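Long-range contacts in cell cycle serine/threonine-protein kinase CDC5/MSD2 (Saccharomyces cerevisiae, PDB 6MF4), which as a full-length kinase phosphorylates serine and threonine residues and is required for mitotic exit; this chain is its polo-box region, without the kinase domain: residues S49-K54 with L200-R205; M97-W102 with F212-G217; N126-L131 with F139-Y144. One frame throughout, in Å; residues are numbered along the deposited sequence.

Contact 1: S49-K54 with L200-R205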
loop_
_atom_site.group_PDB
_atom_site.type_symbol
_atom_site.label_atom_id
_atom_site.label_comp_id
_atom_site.label_asym_id
_atom_site.label_seq_id
_atom_site.Cartn_x
_atom_site.Cartn_y
_atom_site.Cartn_z
ATOM N N SER A 49 5.631 -14.378 5.800
ATOM C CA SER A 49 4.305 -14.162 6.363
ATOM C C SER A 49 3.480 -13.177 5.540
ATOM O O SER A 49 4.007 -12.421 4.723
ATOM C CB SER A 49 4.420 -13.656 7.798
ATOM O OG SER A 49 4.905 -12.327 7.823
ATOM N N THR A 50 2.177 -13.188 5.794
ATOM C CA THR A 50 1.217 -12.371 5.069
ATOM C C THR A 50 -0.099 -12.481 5.823
ATOM O O THR A 50 -0.310 -13.461 6.536
ATOM C CB THR A 50 1.053 -12.836 3.601
ATOM O OG1 THR A 50 0.179 -11.944 2.900
ATOM C CG2 THR A 50 0.486 -14.257 3.539
ATOM N N ASN A 51 -0.977 -11.490 5.699
ATOM C CA ASN A 51 -2.262 -11.569 6.385
ATOM C C ASN A 51 -3.227 -12.490 5.643
ATOM O O ASN A 51 -3.246 -12.531 4.413
ATOM C CB ASN A 51 -2.886 -10.182 6.563
ATOM C CG ASN A 51 -3.062 -9.441 5.253
ATOM O OD1 ASN A 51 -2.110 -9.265 4.493
ATOM N ND2 ASN A 51 -4.284 -8.988 4.992
ATOM N N VAL A 52 -4.018 -13.238 6.406
ATOM C CA VAL A 52 -4.974 -14.177 5.833
ATOM C C VAL A 52 -6.219 -13.452 5.343
ATOM O O VAL A 52 -6.872 -12.740 6.100
ATOM C CB VAL A 52 -5.396 -15.258 6.851
ATOM C CG1 VAL A 52 -6.366 -16.252 6.207
ATOM C CG2 VAL A 52 -4.175 -15.983 7.396
ATOM N N ILE A 53 -6.542 -13.653 4.070
ATOM C CA ILE A 53 -7.743 -13.087 3.469
ATOM C C ILE A 53 -8.750 -14.219 3.290
ATOM O O ILE A 53 -8.470 -15.196 2.595
ATOM C CB ILE A 53 -7.444 -12.418 2.105
ATOM C CG1 ILE A 53 -6.302 -11.392 2.230
ATOM C CG2 ILE A 53 -8.717 -11.793 1.517
ATOM C CD1 ILE A 53 -6.735 -9.950 2.369
ATOM N N LYS A 54 -9.915 -14.088 3.916
ATOM C CA LYS A 54 -10.904 -15.167 3.937
ATOM C C LYS A 54 -11.953 -15.015 2.835
ATOM O O LYS A 54 -12.781 -15.903 2.629
ATOM C CB LYS A 54 -11.581 -15.220 5.295
ATOM N N LEU A 200 -4.659 -0.431 4.380
ATOM C CA LEU A 200 -3.821 -1.532 3.926
ATOM C C LEU A 200 -4.655 -2.791 3.727
ATOM O O LEU A 200 -5.244 -3.302 4.672
ATOM C CB LEU A 200 -2.709 -1.795 4.939
ATOM C CG LEU A 200 -1.752 -2.947 4.642
ATOM C CD1 LEU A 200 -0.939 -2.629 3.406
ATOM C CD2 LEU A 200 -0.851 -3.199 5.843
ATOM N N ARG A 201 -4.708 -3.286 2.497
ATOM C CA ARG A 201 -5.487 -4.483 2.197
ATOM C C ARG A 201 -4.699 -5.757 2.464
ATOM O O ARG A 201 -5.237 -6.735 2.981
ATOM C CB ARG A 201 -5.937 -4.486 0.744
ATOM C CG ARG A 201 -6.955 -3.433 0.382
ATOM C CD ARG A 201 -7.080 -3.376 -1.133
ATOM N NE ARG A 201 -8.363 -2.849 -1.557
ATOM C CZ ARG A 201 -8.694 -2.614 -2.820
ATOM N NH1 ARG A 201 -7.829 -2.845 -3.801
ATOM N NH2 ARG A 201 -9.894 -2.130 -3.099
ATOM N N ARG A 202 -3.428 -5.752 2.079
ATOM C CA ARG A 202 -2.591 -6.932 2.232
ATOM C C ARG A 202 -1.134 -6.525 2.351
ATOM O O ARG A 202 -0.682 -5.599 1.678
ATOM C CB ARG A 202 -2.784 -7.889 1.049
ATOM C CG ARG A 202 -1.972 -9.182 1.146
ATOM C CD ARG A 202 -2.468 -10.245 0.173
ATOM N NE ARG A 202 -2.331 -9.836 -1.221
ATOM C CZ ARG A 202 -2.879 -10.477 -2.248
ATOM N NH1 ARG A 202 -3.623 -11.557 -2.044
ATOM N NH2 ARG A 202 -2.703 -10.023 -3.483
ATOM N N TYR A 203 -0.418 -7.201 3.242
ATOM C CA TYR A 203 1.031 -7.074 3.309
ATOM C C TYR A 203 1.650 -8.450 3.142
ATOM O O TYR A 203 1.036 -9.459 3.486
ATOM C CB TYR A 203 1.480 -6.448 4.625
ATOM C CG TYR A 203 1.270 -7.343 5.823
ATOM C CD1 TYR A 203 2.230 -8.278 6.195
ATOM C CD2 TYR A 203 0.114 -7.255 6.581
ATOM C CE1 TYR A 203 2.039 -9.100 7.284
ATOM C CE2 TYR A 203 -0.084 -8.070 7.677
ATOM C CZ TYR A 203 0.883 -8.990 8.023
ATOM O OH TYR A 203 0.690 -9.809 9.113
ATOM N N THR A 204 2.860 -8.482 2.600
ATOM C CA THR A 204 3.613 -9.720 2.483
ATOM C C THR A 204 5.066 -9.452 2.805
ATOM O O THR A 204 5.677 -8.539 2.247
ATOM C CB THR A 204 3.514 -10.333 1.081
ATOM O OG1 THR A 204 2.138 -10.436 0.697
ATOM C CG2 THR A 204 4.164 -11.721 1.059
ATOM N N ARG A 205 5.607 -10.254 3.712
ATOM C CA ARG A 205 7.006 -10.163 4.084
ATOM C C ARG A 205 7.853 -11.185 3.350
ATOM O O ARG A 205 7.599 -12.385 3.431
ATOM C CB ARG A 205 7.165 -10.363 5.584
ATOM C CG ARG A 205 6.778 -9.150 6.386
ATOM C CD ARG A 205 7.841 -8.806 7.412
ATOM N NE ARG A 205 7.411 -9.203 8.741
ATOM C CZ ARG A 205 8.190 -9.211 9.814
ATOM N NH1 ARG A 205 9.469 -8.856 9.725
ATOM N NH2 ARG A 205 7.682 -9.584 10.976
HETATM O O HOH W 1 3.429 -11.234 9.424
#

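Contact 2: M97-W102 with F212-G217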
loop_
_atom_site.group_PDB
_atom_site.type_symbol
_atom_site.label_atom_id
_atom_site.label_comp_id
_atom_site.label_asym_id
_atom_site.label_seq_id
_atom_site.Cartn_x
_atom_site.Cartn_y
_atom_site.Cartn_z
ATOM N N MET A 97 -0.113 7.867 -1.459
ATOM C CA MET A 97 -0.144 7.472 -0.062
ATOM C C MET A 97 1.008 6.516 0.193
ATOM O O MET A 97 1.272 5.646 -0.637
ATOM C CB MET A 97 -1.470 6.785 0.265
ATOM C CG MET A 97 -1.743 6.609 1.743
ATOM S SD MET A 97 -1.842 8.159 2.650
ATOM C CE MET A 97 -2.728 9.207 1.491
ATOM N N ILE A 98 1.695 6.658 1.323
ATOM C CA ILE A 98 2.734 5.692 1.675
ATOM C C ILE A 98 2.635 5.275 3.134
ATOM O O ILE A 98 2.097 5.996 3.975
ATOM C CB ILE A 98 4.166 6.228 1.397
ATOM C CG1 ILE A 98 4.534 7.374 2.339
ATOM C CG2 ILE A 98 4.307 6.654 -0.067
ATOM C CD1 ILE A 98 5.996 7.761 2.257
ATOM N N VAL A 99 3.144 4.082 3.405
ATOM C CA VAL A 99 3.292 3.578 4.757
ATOM C C VAL A 99 4.603 4.103 5.321
ATOM O O VAL A 99 5.662 3.858 4.750
ATOM C CB VAL A 99 3.282 2.039 4.781
ATOM C CG1 VAL A 99 3.512 1.513 6.189
ATOM C CG2 VAL A 99 1.975 1.521 4.219
ATOM N N THR A 100 4.526 4.832 6.430
ATOM C CA THR A 100 5.701 5.482 7.008
ATOM C C THR A 100 6.244 4.708 8.201
ATOM O O THR A 100 7.383 4.913 8.619
ATOM C CB THR A 100 5.377 6.914 7.456
ATOM O OG1 THR A 100 4.325 6.883 8.427
ATOM C CG2 THR A 100 4.942 7.753 6.266
ATOM N N LYS A 101 5.418 3.816 8.736
ATOM C CA LYS A 101 5.749 3.072 9.940
ATOM C C LYS A 101 4.907 1.804 10.001
ATOM O O LYS A 101 3.732 1.830 9.648
ATOM C CB LYS A 101 5.495 3.943 11.169
ATOM C CG LYS A 101 6.683 4.149 12.076
ATOM N N TRP A 102 5.493 0.701 10.453
ATOM C CA TRP A 102 4.728 -0.532 10.619
ATOM C C TRP A 102 5.374 -1.427 11.663
ATOM O O TRP A 102 6.567 -1.314 11.943
ATOM C CB TRP A 102 4.588 -1.272 9.281
ATOM C CG TRP A 102 5.873 -1.770 8.711
ATOM C CD1 TRP A 102 6.773 -1.062 7.964
ATOM C CD2 TRP A 102 6.405 -3.094 8.834
ATOM N NE1 TRP A 102 7.833 -1.863 7.622
ATOM C CE2 TRP A 102 7.632 -3.116 8.141
ATOM C CE3 TRP A 102 5.963 -4.262 9.463
ATOM C CZ2 TRP A 102 8.422 -4.259 8.061
ATOM C CZ3 TRP A 102 6.745 -5.395 9.379
ATOM C CH2 TRP A 102 7.962 -5.386 8.684
ATOM N N PHE A 212 3.470 -3.848 0.453
ATOM C CA PHE A 212 2.194 -3.325 0.931
ATOM C C PHE A 212 1.264 -3.060 -0.243
ATOM O O PHE A 212 1.650 -2.422 -1.224
ATOM C CB PHE A 212 2.388 -2.035 1.734
ATOM C CG PHE A 212 3.293 -2.182 2.925
ATOM C CD1 PHE A 212 2.874 -2.871 4.051
ATOM C CD2 PHE A 212 4.557 -1.617 2.926
ATOM C CE1 PHE A 212 3.703 -3.002 5.149
ATOM C CE2 PHE A 212 5.388 -1.741 4.026
ATOM C CZ PHE A 212 4.958 -2.430 5.140
ATOM N N GLU A 213 0.035 -3.551 -0.130
ATOM C CA GLU A 213 -0.996 -3.336 -1.139
ATOM C C GLU A 213 -2.081 -2.437 -0.548
ATOM O O GLU A 213 -2.868 -2.871 0.291
ATOM C CB GLU A 213 -1.568 -4.678 -1.607
ATOM C CG GLU A 213 -0.493 -5.613 -2.144
ATOM C CD GLU A 213 -1.007 -6.997 -2.498
ATOM O OE1 GLU A 213 -1.911 -7.111 -3.355
ATOM O OE2 GLU A 213 -0.490 -7.975 -1.923
ATOM N N LEU A 214 -2.088 -1.173 -0.967
ATOM C CA LEU A 214 -3.014 -0.179 -0.423
ATOM C C LEU A 214 -4.309 -0.134 -1.215
ATOM O O LEU A 214 -4.352 -0.517 -2.385
ATOM C CB LEU A 214 -2.367 1.206 -0.410
ATOM C CG LEU A 214 -1.053 1.327 0.366
ATOM C CD1 LEU A 214 -0.538 2.756 0.319
ATOM C CD2 LEU A 214 -1.218 0.865 1.808
ATOM N N SER A 215 -5.362 0.362 -0.572
ATOM C CA SER A 215 -6.710 0.250 -1.110
ATOM C C SER A 215 -6.972 1.138 -2.324
ATOM O O SER A 215 -8.003 0.987 -2.979
ATOM C CB SER A 215 -7.730 0.570 -0.013
ATOM O OG SER A 215 -7.563 1.891 0.471
ATOM N N ASP A 216 -6.061 2.059 -2.625
ATOM C CA ASP A 216 -6.209 2.902 -3.813
ATOM C C ASP A 216 -5.455 2.330 -5.014
ATOM O O ASP A 216 -5.426 2.941 -6.080
ATOM C CB ASP A 216 -5.736 4.332 -3.530
ATOM C CG ASP A 216 -4.279 4.405 -3.112
ATOM O OD1 ASP A 216 -3.646 3.346 -2.927
ATOM O OD2 ASP A 216 -3.768 5.534 -2.952
ATOM N N GLY A 217 -4.850 1.156 -4.840
ATOM C CA GLY A 217 -4.152 0.488 -5.927
ATOM C C GLY A 217 -2.657 0.745 -5.940
ATOM O O GLY A 217 -1.947 0.275 -6.831
#

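Contact 3: N126-L131 with F139-Y144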
loop_
_atom_site.group_PDB
_atom_site.type_symbol
_atom_site.label_atom_id
_atom_site.label_comp_id
_atom_site.label_asym_id
_atom_site.label_seq_id
_atom_site.Cartn_x
_atom_site.Cartn_y
_atom_site.Cartn_z
ATOM N N ASN A 126 -8.653 -11.432 12.420
ATOM C CA ASN A 126 -9.801 -11.947 11.673
ATOM C C ASN A 126 -9.979 -11.229 10.335
ATOM O O ASN A 126 -10.946 -11.466 9.615
ATOM C CB ASN A 126 -11.082 -11.836 12.507
ATOM C CG ASN A 126 -11.545 -10.402 12.697
ATOM O OD1 ASN A 126 -10.819 -9.447 12.405
ATOM N ND2 ASN A 126 -12.762 -10.246 13.208
ATOM N N GLY A 127 -9.042 -10.344 10.013
ATOM C CA GLY A 127 -9.014 -9.699 8.714
ATOM C C GLY A 127 -9.701 -8.348 8.660
ATOM O O GLY A 127 -9.667 -7.685 7.623
ATOM N N THR A 128 -10.332 -7.940 9.758
ATOM C CA THR A 128 -10.960 -6.626 9.814
ATOM C C THR A 128 -9.929 -5.559 10.183
ATOM O O THR A 128 -8.855 -5.869 10.705
ATOM C CB THR A 128 -12.135 -6.582 10.823
ATOM O OG1 THR A 128 -11.648 -6.813 12.152
ATOM C CG2 THR A 128 -13.200 -7.632 10.464
ATOM N N THR A 129 -10.267 -4.307 9.897
ATOM C CA THR A 129 -9.376 -3.184 10.147
ATOM C C THR A 129 -10.097 -2.049 10.866
ATOM O O THR A 129 -11.263 -1.770 10.582
ATOM C CB THR A 129 -8.787 -2.636 8.830
ATOM O OG1 THR A 129 -7.903 -3.605 8.257
ATOM C CG2 THR A 129 -8.020 -1.327 9.064
ATOM N N VAL A 130 -9.401 -1.414 11.806
ATOM C CA VAL A 130 -9.785 -0.088 12.272
ATOM C C VAL A 130 -8.743 0.886 11.752
ATOM O O VAL A 130 -7.543 0.713 11.986
ATOM C CB VAL A 130 -9.885 0.012 13.808
ATOM C CG1 VAL A 130 -10.030 1.471 14.249
ATOM C CG2 VAL A 130 -11.058 -0.794 14.317
ATOM N N LEU A 131 -9.213 1.886 11.015
ATOM C CA LEU A 131 -8.367 2.960 10.532
ATOM C C LEU A 131 -8.674 4.215 11.343
ATOM O O LEU A 131 -9.717 4.835 11.174
ATOM C CB LEU A 131 -8.586 3.202 9.036
ATOM C CG LEU A 131 -7.657 4.234 8.392
ATOM C CD1 LEU A 131 -6.223 3.723 8.346
ATOM C CD2 LEU A 131 -8.146 4.605 7.000
ATOM N N PHE A 139 -12.856 7.364 13.139
ATOM C CA PHE A 139 -12.250 6.137 12.634
ATOM C C PHE A 139 -13.215 5.382 11.732
ATOM O O PHE A 139 -14.433 5.570 11.798
ATOM C CB PHE A 139 -11.765 5.240 13.789
ATOM C CG PHE A 139 -12.865 4.574 14.575
ATOM C CD1 PHE A 139 -13.433 5.205 15.671
ATOM C CD2 PHE A 139 -13.302 3.301 14.243
ATOM C CE1 PHE A 139 -14.429 4.583 16.413
ATOM C CE2 PHE A 139 -14.298 2.677 14.977
ATOM C CZ PHE A 139 -14.869 3.325 16.059
ATOM N N TRP A 140 -12.637 4.555 10.865
ATOM C CA TRP A 140 -13.373 3.602 10.049
ATOM C C TRP A 140 -13.228 2.202 10.614
ATOM O O TRP A 140 -12.126 1.796 10.975
ATOM C CB TRP A 140 -12.861 3.580 8.607
ATOM C CG TRP A 140 -13.038 4.828 7.830
ATOM C CD1 TRP A 140 -12.093 5.779 7.580
ATOM C CD2 TRP A 140 -14.230 5.261 7.169
ATOM N NE1 TRP A 140 -12.622 6.780 6.805
ATOM C CE2 TRP A 140 -13.935 6.489 6.540
ATOM C CE3 TRP A 140 -15.518 4.732 7.043
ATOM C CZ2 TRP A 140 -14.880 7.196 5.801
ATOM C CZ3 TRP A 140 -16.457 5.436 6.305
ATOM C CH2 TRP A 140 -16.132 6.653 5.692
ATOM N N TYR A 141 -14.335 1.468 10.682
ATOM C CA TYR A 141 -14.287 0.026 10.906
ATOM C C TYR A 141 -14.519 -0.668 9.572
ATOM O O TYR A 141 -15.566 -0.498 8.948
ATOM C CB TYR A 141 -15.325 -0.421 11.932
ATOM C CG TYR A 141 -15.349 -1.923 12.123
ATOM C CD1 TYR A 141 -14.239 -2.596 12.609
ATOM C CD2 TYR A 141 -16.480 -2.665 11.814
ATOM C CE1 TYR A 141 -14.254 -3.970 12.783
ATOM C CE2 TYR A 141 -16.507 -4.037 11.987
ATOM C CZ TYR A 141 -15.391 -4.682 12.471
ATOM O OH TYR A 141 -15.407 -6.047 12.644
ATOM N N ILE A 142 -13.524 -1.434 9.134
ATOM C CA ILE A 142 -13.543 -2.057 7.818
ATOM C C ILE A 142 -13.657 -3.570 7.951
ATOM O O ILE A 142 -12.834 -4.211 8.604
ATOM C CB ILE A 142 -12.283 -1.705 7.018
ATOM C CG1 ILE A 142 -12.148 -0.185 6.898
ATOM C CG2 ILE A 142 -12.344 -2.322 5.632
ATOM C CD1 ILE A 142 -10.765 0.284 6.578
ATOM N N SER A 143 -14.684 -4.131 7.322
ATOM C CA SER A 143 -14.961 -5.558 7.412
ATOM C C SER A 143 -15.304 -6.128 6.046
ATOM O O SER A 143 -15.398 -5.392 5.064
ATOM C CB SER A 143 -16.106 -5.808 8.388
ATOM O OG SER A 143 -17.250 -5.077 7.994
ATOM N N TYR A 144 -15.499 -7.440 5.985
ATOM C CA TYR A 144 -15.772 -8.098 4.716
ATOM C C TYR A 144 -17.220 -7.916 4.281
ATOM O O TYR A 144 -18.124 -7.768 5.102
ATOM C CB TYR A 144 -15.437 -9.588 4.799
ATOM C CG TYR A 144 -13.952 -9.878 4.842
ATOM C CD1 TYR A 144 -13.071 -9.255 3.964
ATOM C CD2 TYR A 144 -13.430 -10.773 5.765
ATOM C CE1 TYR A 144 -11.711 -9.521 4.006
ATOM C CE2 TYR A 144 -12.076 -11.041 5.818
ATOM C CZ TYR A 144 -11.222 -10.414 4.939
ATOM O OH TYR A 144 -9.877 -10.698 4.997
HETATM O O HOH W 2 -13.581 -7.581 14.323
HETATM O O HOH W 3 -8.462 -8.763 5.533
#

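Contact 1: S49-K54 with L200-R205
A short antiparallel pairing joins residues 49-54, the chain leading into helix 56-82, to strand 200-205, and makes strand 49-50 an outermost strand of the sheet of the second polo box. Two bridges define it. Ser-49 and Arg-205 form a hydrogen-bonded pair, Arg-205 N reaching Ser-49 O at 2.9 Å with 170° at the hydrogen; Thr-50 and Thr-204 form the non-hydrogen-bonded pair that follows, their side chains side by side. From Thr-50 onward, side chains supply the bonds. Thr-50 OG1 donates to Tyr-203 O at 2.7 Å. Asn-51 has CG set between its backbone N and carbonyl carbon (chi1 57°), which brings the amide up to the opposing backbone: OD1 accepts from Tyr-203 N at 2.9 Å, the donor tilted 32° from the carbonyl plane, while ND2 donates to Arg-201 O at 3.2 Å, close to the amide plane. The ring of Tyr-203 stands beside Asn-51, with Asn-51 N over one face near the rim and Asn-51 CB 3.7 Å from Tyr-203 CE2. Ile-53 CD1 rests on Arg-201 O at 3.6 Å, and its side chain also packs on Leu-59 and Leu-62 of helix 56-82. By using both ends of its amide, Asn-51 mimics a strand residue; the two bonds fix how the amide is turned, although the buried Asn-51 N finds no partner in the model.

Contact 2: M97-W102 with F212-G217
Gly-217 N donates to Leu-214 O at 3.0 Å, closing the type I turn 214-217 that ends strand 209-214, and the residue that opens this turn, Leu-214, meets Met-97 and Val-99 with its side chain. No hydrogen bond crosses between the two segments; the evidence is of apolar contact. Leu-214 CD1 lies 3.5 Å from Met-97 O, a buried carbonyl oxygen with no partner in the model, and 4.1 Å from Met-97 CB. Its other methyl, CD2, meets Val-99 CG2 at 4.1 Å. That same valine methyl also sits over one face of the Phe-212 ring, toward the rim, 4.1 Å from Phe-212 CG. Val-99 can serve both neighbours because CG2 is the branch anti to its carbonyl carbon, while CG1 takes the place anti to the backbone N (chi1 177°). Farther along, the phenyl ring turns its edge to Trp-102 in a T-shaped pair: Phe-212 CZ is 3.6 Å from Trp-102 CD1, above the indole face. The centroids of the phenyl ring and the five-membered ring are 5.0 Å apart, and the planes stand at 69°. The short strand axes approach to 10.6 Å at 125°, so these are strands facing each other through side chains rather than sheet neighbours. Strand 99-103 belongs to the first polo box and strand 209-214 to the second, which places the contact at the interface of the boxes. Gln-220 of strand 219-223 adds a polar tie through Val-99 N. Tyr-113 and Leu-115 of strand 111-115 touch Val-99, while Leu-200 and Tyr-203 of strand 200-205 pack against Phe-212.

Contact 3: N126-L131 with F139-Y144
The rings of Tyr-141, Phe-139 and Trp-140 are met at an edge or obliquely from the facing strand, with no ring stack between the segments. Val-130 straddles two of them: CG2 comes to the edge of Tyr-141, 4.0 Å from CD1, and CG1 approaches Phe-139 CD2 obliquely at 3.7 Å. The tyrosine's CG is anti to the backbone N (chi1 177°), which lays the ring along the hairpin until its hydroxyl reaches Thr-128, whose CG2 is 3.5 Å from Tyr-141 OH. The indole of Trp-140 meets Leu-131 CD2 obliquely on the other face of the sheet; beyond the hairpin it forms edge-to-face pairs with His-154 and His-194. The backbones run at 163° to each other, tied by two reciprocal pairs of hydrogen bonds, Thr-129 with Ile-142 and Leu-131 with Trp-140. The shortest, Ile-142 N to Thr-129 O, is 2.7 Å. Before the strand, Asn-126 OD1 accepts twice: from Thr-128 N, above its carbonyl plane, making an Asx turn, and from Thr-128 OG1 at 2.8 Å, in that plane on a lone pair. A water links Asn-126 ND2 and Thr-128 OG1 to Tyr-141 OH, so the turn is moored to the opposite strand. Val-130 and Phe-139 also pack on Val-171 and Leu-168, respectively, of helix 165-178. Such an antiparallel hairpin, in a six-stranded sheet with a helix across one face, is characteristic of the polo box. On the face carrying Leu-131, the Trp-140 side chain is about 6 Å from the zinc bound by Glu-138, His-154 and His-194, and its NE1 bonds Asp-197, also a zinc ligand of this protein, which puts it in the second shell.

Contact 2 lies near the centre of the chain, where the sheets of the two polo boxes meet, and relies on apolar side chains and an aromatic pair; contacts 1 and 3 lie farther out and rest on strand pairing. Contact 1 attaches an N-terminal edge strand to the second box, with side chains supplying most of its bonds, whereas contact 3 is a regular hairpin inside the first box, bonded by backbone. Contacts 1 and 2 use adjacent strands of one sheet, 200-205 and 209-214, coupled by the Arg-202 to Glu-213 salt bridge. Contacts 2 and 3 reach the same first-box sheet without touching, while Tyr-144 OH packs against Ile-53, bringing contact 3 up to contact 1.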